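PDB 3JR7: uncharacterized egV family protein COG1307 from Ruminococcus gnavus, which is of unknown function but may bind lipids. Local coordinates for residues A[98-103]-A[161-166]; A[104-107]-A[111-114]; A[113-118]-A[131-136]. All blocks are in the same frame, centred on the assembly; numbering follows the deposited sequence.

Interaction 1 (A[98-103]-A[161-166]); sequences RIYVVT and EEVVES
Strand 98-103, in the parallel part of the mixed sheet, is joined to helix 160-173 by the ring of Tyr100, which reaches across to Val163 and Val164. The CG of Tyr100 stands anti to its own carbonyl carbon (chi1 -58°), and from there the ring extends from the strand toward helix 160-173 and crosses the Val163 side chain at about a right angle. Val163 CG1 approaches the ring obliquely, 3.5 Å from Tyr100 CE1, while Val163 CG2 sits 3.4 Å from Tyr100 OH. Val164 plays a lesser part: its CG2 lies near the ring plane, at the edge, 4.5 Å from Tyr100 CE1. This is strand-to-helix packing on one face of an alpha/beta sheet. Val150 of helix 141-155 also lies against Tyr100, and the ring of Phe160 meets it at about 30°. The contact itself is apolar, but the hydroxyl at its far end is hydrogen-bonded to Glu154 OE2, the oxygen that also receives the salt bridge from Arg98 NE; Tyr100 OH lies in the plane of the Arg98 guanidinium, at its edge. A phenylalanine in place of Tyr100 would probably leave Glu154 without its hydroxyl partner and open a small gap beside Val163 CG2. Within the helix, Ser166 OG and Ser166 N grip Glu162 O from opposite faces of its carbonyl plane, the hydroxyl at 3.0 Å from that oxygen.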
loop_
_atom_site.group_PDB
_atom_site.type_symbol
_atom_site.label_atom_id
_atom_site.label_comp_id
_atom_site.label_asym_id
_atom_site.label_seq_id
_atom_site.Cartn_x
_atom_site.Cartn_y
_atom_site.Cartn_z
ATOM N N ARG A 98 -19.596 6.138 -10.416
ATOM C CA ARG A 98 -18.169 6.227 -10.696
ATOM C C ARG A 98 -17.408 5.243 -9.823
ATOM O O ARG A 98 -17.537 5.253 -8.604
ATOM C CB ARG A 98 -17.687 7.657 -10.449
ATOM C CG ARG A 98 -18.498 8.697 -11.223
ATOM C CD ARG A 98 -18.027 10.121 -11.036
ATOM N NE ARG A 98 -18.261 10.602 -9.699
ATOM C CZ ARG A 98 -19.455 10.968 -9.181
ATOM N NH1 ARG A 98 -20.587 10.851 -9.913
ATOM N NH2 ARG A 98 -19.524 11.447 -7.923
ATOM N N ILE A 99 -16.608 4.391 -10.454
ATOM C CA ILE A 99 -15.809 3.396 -9.760
ATOM C C ILE A 99 -14.313 3.681 -9.917
ATOM O O ILE A 99 -13.797 3.782 -11.035
ATOM C CB ILE A 99 -16.082 1.995 -10.280
ATOM C CG1 ILE A 99 -17.600 1.713 -10.230
ATOM C CG2 ILE A 99 -15.250 0.952 -9.452
ATOM C CD1 ILE A 99 -18.206 1.635 -8.792
ATOM N N TYR A 100 -13.624 3.802 -8.787
ATOM C CA TYR A 100 -12.176 4.065 -8.764
ATOM C C TYR A 100 -11.545 2.875 -8.091
ATOM O O TYR A 100 -11.971 2.497 -7.022
ATOM C CB TYR A 100 -11.875 5.330 -7.949
ATOM C CG TYR A 100 -12.553 6.572 -8.444
ATOM C CD1 TYR A 100 -12.066 7.253 -9.558
ATOM C CD2 TYR A 100 -13.660 7.094 -7.782
ATOM C CE1 TYR A 100 -12.696 8.383 -10.034
ATOM C CE2 TYR A 100 -14.291 8.271 -8.233
ATOM C CZ TYR A 100 -13.796 8.899 -9.370
ATOM O OH TYR A 100 -14.374 10.037 -9.832
ATOM N N VAL A 101 -10.544 2.271 -8.697
ATOM C CA VAL A 101 -9.905 1.075 -8.143
ATOM C C VAL A 101 -8.438 1.409 -7.858
ATOM O O VAL A 101 -7.751 2.009 -8.714
ATOM C CB VAL A 101 -10.025 -0.116 -9.118
ATOM C CG1 VAL A 101 -9.634 -1.465 -8.428
ATOM C CG2 VAL A 101 -11.439 -0.204 -9.707
ATOM N N VAL A 102 -7.953 1.056 -6.679
ATOM C CA VAL A 102 -6.560 1.332 -6.301
ATOM C C VAL A 102 -5.880 0.033 -5.957
ATOM O O VAL A 102 -6.393 -0.709 -5.125
ATOM C CB VAL A 102 -6.486 2.245 -5.087
ATOM C CG1 VAL A 102 -4.955 2.528 -4.737
ATOM C CG2 VAL A 102 -7.255 3.548 -5.364
ATOM N N THR A 103 -4.785 -0.276 -6.639
ATOM C CA THR A 103 -4.096 -1.540 -6.492
ATOM C C THR A 103 -2.646 -1.375 -6.153
ATOM O O THR A 103 -2.041 -0.321 -6.373
ATOM C CB THR A 103 -4.160 -2.434 -7.780
ATOM O OG1 THR A 103 -3.303 -1.915 -8.803
ATOM C CG2 THR A 103 -5.604 -2.573 -8.301
ATOM N N GLU A 161 -13.256 12.348 -15.048
ATOM C CA GLU A 161 -11.945 12.469 -15.691
ATOM C C GLU A 161 -11.007 13.410 -14.962
ATOM O O GLU A 161 -9.816 13.169 -14.994
ATOM C CB GLU A 161 -12.057 12.854 -17.150
ATOM C CG GLU A 161 -12.862 11.819 -17.935
ATOM C CD GLU A 161 -12.002 10.654 -18.380
ATOM O OE1 GLU A 161 -10.836 10.841 -18.869
ATOM O OE2 GLU A 161 -12.506 9.523 -18.274
ATOM N N GLU A 162 -11.527 14.458 -14.327
ATOM C CA GLU A 162 -10.694 15.326 -13.490
ATOM C C GLU A 162 -10.117 14.599 -12.263
ATOM O O GLU A 162 -8.938 14.773 -11.916
ATOM C CB GLU A 162 -11.413 16.600 -13.048
ATOM C CG GLU A 162 -11.546 17.662 -14.161
ATOM C CD GLU A 162 -12.612 18.724 -13.890
ATOM O OE1 GLU A 162 -13.407 18.533 -12.953
ATOM O OE2 GLU A 162 -12.669 19.748 -14.638
ATOM N N VAL A 163 -10.929 13.774 -11.632
ATOM C CA VAL A 163 -10.447 12.971 -10.519
ATOM C C VAL A 163 -9.331 12.045 -11.038
ATOM O O VAL A 163 -8.265 11.935 -10.413
ATOM C CB VAL A 163 -11.568 12.131 -9.870
ATOM C CG1 VAL A 163 -10.975 11.160 -8.778
ATOM C CG2 VAL A 163 -12.724 13.014 -9.298
ATOM N N VAL A 164 -9.554 11.382 -12.163
ATOM C CA VAL A 164 -8.516 10.475 -12.745
ATOM C C VAL A 164 -7.199 11.236 -12.989
ATOM O O VAL A 164 -6.097 10.794 -12.552
ATOM C CB VAL A 164 -9.018 9.787 -14.043
ATOM C CG1 VAL A 164 -7.893 9.084 -14.774
ATOM C CG2 VAL A 164 -10.153 8.766 -13.706
ATOM N N GLU A 165 -7.291 12.397 -13.660
ATOM C CA GLU A 165 -6.088 13.188 -13.886
ATOM C C GLU A 165 -5.411 13.612 -12.581
ATOM O O GLU A 165 -4.174 13.496 -12.468
ATOM C CB GLU A 165 -6.381 14.398 -14.779
ATOM C CG GLU A 165 -5.165 15.321 -15.002
ATOM C CD GLU A 165 -5.425 16.477 -15.989
ATOM O OE1 GLU A 165 -6.581 16.893 -16.097
ATOM O OE2 GLU A 165 -4.469 17.002 -16.596
ATOM N N SER A 166 -6.174 14.135 -11.614
ATOM C CA SER A 166 -5.578 14.645 -10.362
ATOM C C SER A 166 -4.916 13.536 -9.565
ATOM O O SER A 166 -3.845 13.734 -8.966
ATOM C CB SER A 166 -6.583 15.364 -9.453
ATOM O OG SER A 166 -7.165 16.427 -10.179
#

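Interaction 2 (A[104-107]-A[111-114]); sequences LSAE and SYNS
Tyr112 holds its CG anti to the backbone N (chi1 179°), a setting that lays the CD2 flank of the ring beside the methyl group of Ala106, where CB already lies. Ala106 CB is 3.8 Å from Tyr112 CD2 and equally far from Tyr112 CB, meeting the ring obliquely. Nearer the strand end, Leu104 CD1 comes within 4.4 Å of Ser111 CB, a looser apolar touch. The loop that carries Leu104 and Ala106 leaves strand 98-103 and turns into helix 111-126; Ser105 shapes it with an ST turn, its OG accepting from Glu107 N at 3.0 Å. No direct hydrogen bond crosses the contact, but a water lies between the segments, hydrogen-bonded to Leu104 O at 2.7 Å and accepting from Tyr112 N at 2.8 Å. Asp27 OD2 is bonded to both Leu104 N and Ser111 OG, and Ser111 OG also pairs with Tyr88 OH. A bound polyether, probably from the crystallisation liquor, lies about 4 Å from the Leu104 side chain. An amide in the first helical turn has no carbonyl of its own helix to bond to, and here the water supplies Tyr112 N with an acceptor while tying the helix start to the loop.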
loop_
_atom_site.group_PDB
_atom_site.type_symbol
_atom_site.label_atom_id
_atom_site.label_comp_id
_atom_site.label_asym_id
_atom_site.label_seq_id
_atom_site.Cartn_x
_atom_site.Cartn_y
_atom_site.Cartn_z
ATOM N N LEU A 104 -2.094 -2.446 -5.599
ATOM C CA LEU A 104 -0.654 -2.678 -5.555
ATOM C C LEU A 104 0.023 -2.345 -6.885
ATOM O O LEU A 104 -0.555 -2.540 -7.951
ATOM C CB LEU A 104 -0.400 -4.167 -5.260
ATOM C CG LEU A 104 -0.444 -4.655 -3.818
ATOM C CD1 LEU A 104 -0.829 -6.156 -3.807
ATOM C CD2 LEU A 104 0.876 -4.383 -3.128
ATOM N N SER A 105 1.271 -1.911 -6.807
ATOM C CA SER A 105 2.128 -1.791 -7.966
ATOM C C SER A 105 2.014 -2.958 -8.919
ATOM O O SER A 105 2.156 -4.169 -8.536
ATOM C CB SER A 105 3.598 -1.688 -7.551
ATOM O OG SER A 105 4.425 -1.701 -8.722
ATOM N N ALA A 106 1.820 -2.612 -10.192
ATOM C CA ALA A 106 1.749 -3.635 -11.243
ATOM C C ALA A 106 3.056 -4.392 -11.337
ATOM O O ALA A 106 3.086 -5.501 -11.840
ATOM C CB ALA A 106 1.372 -3.021 -12.599
ATOM N N GLU A 107 4.151 -3.839 -10.862
ATOM C CA GLU A 107 5.414 -4.573 -10.931
ATOM C C GLU A 107 5.636 -5.525 -9.769
ATOM O O GLU A 107 6.643 -6.260 -9.762
ATOM C CB GLU A 107 6.569 -3.607 -10.928
ATOM C CG GLU A 107 6.536 -2.645 -12.009
ATOM C CD GLU A 107 6.915 -3.276 -13.294
ATOM O OE1 GLU A 107 7.924 -4.030 -13.335
ATOM O OE2 GLU A 107 6.174 -3.030 -14.245
ATOM N N SER A 111 -2.422 -7.857 -9.176
ATOM C CA SER A 111 -3.672 -7.229 -8.712
ATOM C C SER A 111 -4.148 -6.190 -9.744
ATOM O O SER A 111 -5.313 -6.208 -10.136
ATOM C CB SER A 111 -3.509 -6.604 -7.307
ATOM O OG SER A 111 -4.744 -6.070 -6.833
ATOM N N TYR A 112 -3.247 -5.311 -10.174
ATOM C CA TYR A 112 -3.532 -4.320 -11.228
ATOM C C TYR A 112 -4.116 -4.986 -12.492
ATOM O O TYR A 112 -5.201 -4.653 -12.938
ATOM C CB TYR A 112 -2.297 -3.531 -11.646
ATOM C CG TYR A 112 -2.602 -2.528 -12.751
ATOM C CD1 TYR A 112 -3.346 -1.369 -12.489
ATOM C CD2 TYR A 112 -2.152 -2.728 -14.035
ATOM C CE1 TYR A 112 -3.658 -0.457 -13.505
ATOM C CE2 TYR A 112 -2.462 -1.810 -15.070
ATOM C CZ TYR A 112 -3.216 -0.701 -14.795
ATOM O OH TYR A 112 -3.509 0.185 -15.809
ATOM N N ASN A 113 -3.389 -5.924 -13.061
ATOM C CA ASN A 113 -3.892 -6.598 -14.281
ATOM C C ASN A 113 -5.266 -7.283 -14.126
ATOM O O ASN A 113 -6.143 -7.271 -15.039
ATOM C CB ASN A 113 -2.838 -7.578 -14.762
ATOM C CG ASN A 113 -1.672 -6.887 -15.424
ATOM O OD1 ASN A 113 -1.721 -5.695 -15.753
ATOM N ND2 ASN A 113 -0.612 -7.643 -15.643
ATOM N N SER A 114 -5.467 -7.861 -12.950
ATOM C CA SER A 114 -6.716 -8.469 -12.603
ATOM C C SER A 114 -7.885 -7.488 -12.562
ATOM O O SER A 114 -8.951 -7.776 -13.115
ATOM C CB SER A 114 -6.564 -9.159 -11.287
ATOM O OG SER A 114 -7.718 -9.823 -10.976
HETATM O O HOH W 1 -0.731 -5.095 -8.887
#

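Interaction 3 (A[113-118]-A[131-136]); sequences NSAVLG and IHVFNS
Val133 of strand 130-135 packs against Ala115 and Val116 of helix 111-126, inside the beta-alpha-beta unit in which that helix connects strand 98-103 to its parallel neighbour 130-135. Val133 has CG1 anti to its backbone N (chi1 -179°), which turns CG1 to the Ala115 methyl and CG2 to the helix backbone. CG1 of Val133 lies 3.7 Å from Ala115 CB. CG2 lies 3.9 Å from Ala115 CB as well, but it also rests on the backbone of the helix, 3.9 Å from Ala115 O and 4.1 Å from Val116 N. The CA atoms of Val116 and Val133 are 6.5 Å apart, a close approach to which the small side chain of Ala115 probably contributes. Val116 flanks the same valine from the partly exposed side of the helix: with CG1 anti to the backbone N (chi1 170°), its CG2 is set anti to the carbonyl carbon and comes within 4.1 Å of Val133 CB, and the two side chains cross obliquely. No hydrogen bond crosses the contact. Ala115 also touches Val101 and Thr103 of strand 98-103, which places its methyl over both strands that the helix connects, and its carbonyl oxygen is hydrogen-bonded to Tyr92 OH. On the other face of strand 130-135, toward helix 160-173, His132 and Phe134 lean together. The imidazole NE2 is bonded to Glu168 OE2, and the ring presents its edge to the phenyl face, with His132 CD2 3.3 Å above the plane of the Phe134 ring, over its centre.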
loop_
_atom_site.group_PDB
_atom_site.type_symbol
_atom_site.label_atom_id
_atom_site.label_comp_id
_atom_site.label_asym_id
_atom_site.label_seq_id
_atom_site.Cartn_x
_atom_site.Cartn_y
_atom_site.Cartn_z
ATOM N N ASN A 113 -3.389 -5.924 -13.061
ATOM C CA ASN A 113 -3.892 -6.598 -14.281
ATOM C C ASN A 113 -5.266 -7.283 -14.126
ATOM O O ASN A 113 -6.143 -7.271 -15.039
ATOM C CB ASN A 113 -2.838 -7.578 -14.762
ATOM C CG ASN A 113 -1.672 -6.887 -15.424
ATOM O OD1 ASN A 113 -1.721 -5.695 -15.753
ATOM N ND2 ASN A 113 -0.612 -7.643 -15.643
ATOM N N SER A 114 -5.467 -7.861 -12.950
ATOM C CA SER A 114 -6.716 -8.469 -12.603
ATOM C C SER A 114 -7.885 -7.488 -12.562
ATOM O O SER A 114 -8.951 -7.776 -13.115
ATOM C CB SER A 114 -6.564 -9.159 -11.287
ATOM O OG SER A 114 -7.718 -9.823 -10.976
ATOM N N ALA A 115 -7.657 -6.340 -11.927
ATOM C CA ALA A 115 -8.615 -5.256 -11.855
ATOM C C ALA A 115 -8.999 -4.747 -13.262
ATOM O O ALA A 115 -10.170 -4.501 -13.532
ATOM C CB ALA A 115 -8.061 -4.101 -11.009
ATOM N N VAL A 116 -8.000 -4.622 -14.143
ATOM C CA VAL A 116 -8.214 -4.215 -15.532
ATOM C C VAL A 116 -9.050 -5.246 -16.311
ATOM O O VAL A 116 -10.009 -4.903 -17.030
ATOM C CB VAL A 116 -6.859 -3.891 -16.234
ATOM C CG1 VAL A 116 -7.040 -3.684 -17.828
ATOM C CG2 VAL A 116 -6.220 -2.650 -15.602
ATOM N N LEU A 117 -8.714 -6.515 -16.160
ATOM C CA LEU A 117 -9.450 -7.582 -16.821
ATOM C C LEU A 117 -10.884 -7.614 -16.252
ATOM O O LEU A 117 -11.855 -7.842 -16.984
ATOM C CB LEU A 117 -8.697 -8.920 -16.602
ATOM C CG LEU A 117 -9.029 -10.098 -17.457
ATOM C CD1 LEU A 117 -8.863 -9.701 -18.963
ATOM C CD2 LEU A 117 -8.073 -11.262 -17.059
ATOM N N GLY A 118 -11.029 -7.386 -14.948
ATOM C CA GLY A 118 -12.342 -7.300 -14.349
ATOM C C GLY A 118 -13.215 -6.231 -15.005
ATOM O O GLY A 118 -14.431 -6.405 -15.155
ATOM N N ILE A 131 -15.270 3.359 -14.917
ATOM C CA ILE A 131 -14.402 2.593 -14.055
ATOM C C ILE A 131 -12.946 2.914 -14.414
ATOM O O ILE A 131 -12.539 2.817 -15.579
ATOM C CB ILE A 131 -14.595 1.088 -14.265
ATOM C CG1 ILE A 131 -16.057 0.692 -14.044
ATOM C CG2 ILE A 131 -13.684 0.296 -13.297
ATOM C CD1 ILE A 131 -16.408 -0.706 -14.592
ATOM N N HIS A 132 -12.164 3.301 -13.425
ATOM C CA HIS A 132 -10.748 3.558 -13.634
ATOM C C HIS A 132 -9.924 2.819 -12.613
ATOM O O HIS A 132 -10.175 2.920 -11.401
ATOM C CB HIS A 132 -10.406 5.057 -13.597
ATOM C CG HIS A 132 -8.981 5.322 -13.948
ATOM N ND1 HIS A 132 -8.553 5.409 -15.252
ATOM C CD2 HIS A 132 -7.862 5.368 -13.180
ATOM C CE1 HIS A 132 -7.237 5.576 -15.266
ATOM N NE2 HIS A 132 -6.797 5.549 -14.020
ATOM N N VAL A 133 -8.923 2.077 -13.095
ATOM C CA VAL A 133 -8.000 1.348 -12.241
ATOM C C VAL A 133 -6.663 2.166 -12.098
ATOM O O VAL A 133 -5.986 2.428 -13.111
ATOM C CB VAL A 133 -7.695 -0.043 -12.800
ATOM C CG1 VAL A 133 -6.752 -0.779 -11.859
ATOM C CG2 VAL A 133 -8.998 -0.852 -12.982
ATOM N N PHE A 134 -6.316 2.563 -10.871
ATOM C CA PHE A 134 -5.063 3.273 -10.588
ATOM C C PHE A 134 -3.999 2.229 -10.163
ATOM O O PHE A 134 -4.168 1.487 -9.201
ATOM C CB PHE A 134 -5.225 4.304 -9.467
ATOM C CG PHE A 134 -6.185 5.406 -9.751
ATOM C CD1 PHE A 134 -5.812 6.485 -10.539
ATOM C CD2 PHE A 134 -7.447 5.397 -9.186
ATOM C CE1 PHE A 134 -6.718 7.515 -10.814
ATOM C CE2 PHE A 134 -8.346 6.403 -9.432
ATOM C CZ PHE A 134 -7.995 7.467 -10.246
ATOM N N ASN A 135 -2.938 2.113 -10.934
ATOM C CA ASN A 135 -1.773 1.361 -10.521
ATOM C C ASN A 135 -1.072 2.279 -9.531
ATOM O O ASN A 135 -0.519 3.278 -9.932
ATOM C CB ASN A 135 -0.884 1.132 -11.753
ATOM C CG ASN A 135 0.490 0.609 -11.424
ATOM O OD1 ASN A 135 0.774 0.241 -10.286
ATOM N ND2 ASN A 135 1.359 0.552 -12.441
ATOM N N SER A 136 -1.037 1.931 -8.255
ATOM C CA SER A 136 -0.414 2.793 -7.256
ATOM C C SER A 136 1.079 2.977 -7.441
ATOM O O SER A 136 1.558 3.914 -6.956
ATOM C CB SER A 136 -0.609 2.268 -5.828
ATOM O OG SER A 136 0.093 1.066 -5.605
#

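In the fold
Interactions 1 and 3 lie on the two sides of one sheet, whose neighbouring strands 98-103 and 130-135 are probably hydrogen-bonded through Val101 to His132 and Phe134. Interaction 1 brings helix 160-173 to one face and interaction 3 brings helix 111-126 to the other; both are buried and largely apolar, although the former ends at the Arg98-Glu154 salt bridge. Interaction 2, partly buried, sits where strand 98-103 gives way to helix 111-126 and relies on a bridging water besides its methyl contacts. It shares Asn113 and Ser114 with interaction 3, and a probable hydrogen bond from Ala106 N to Asn135 OD1 joins its loop to the strand of that contact.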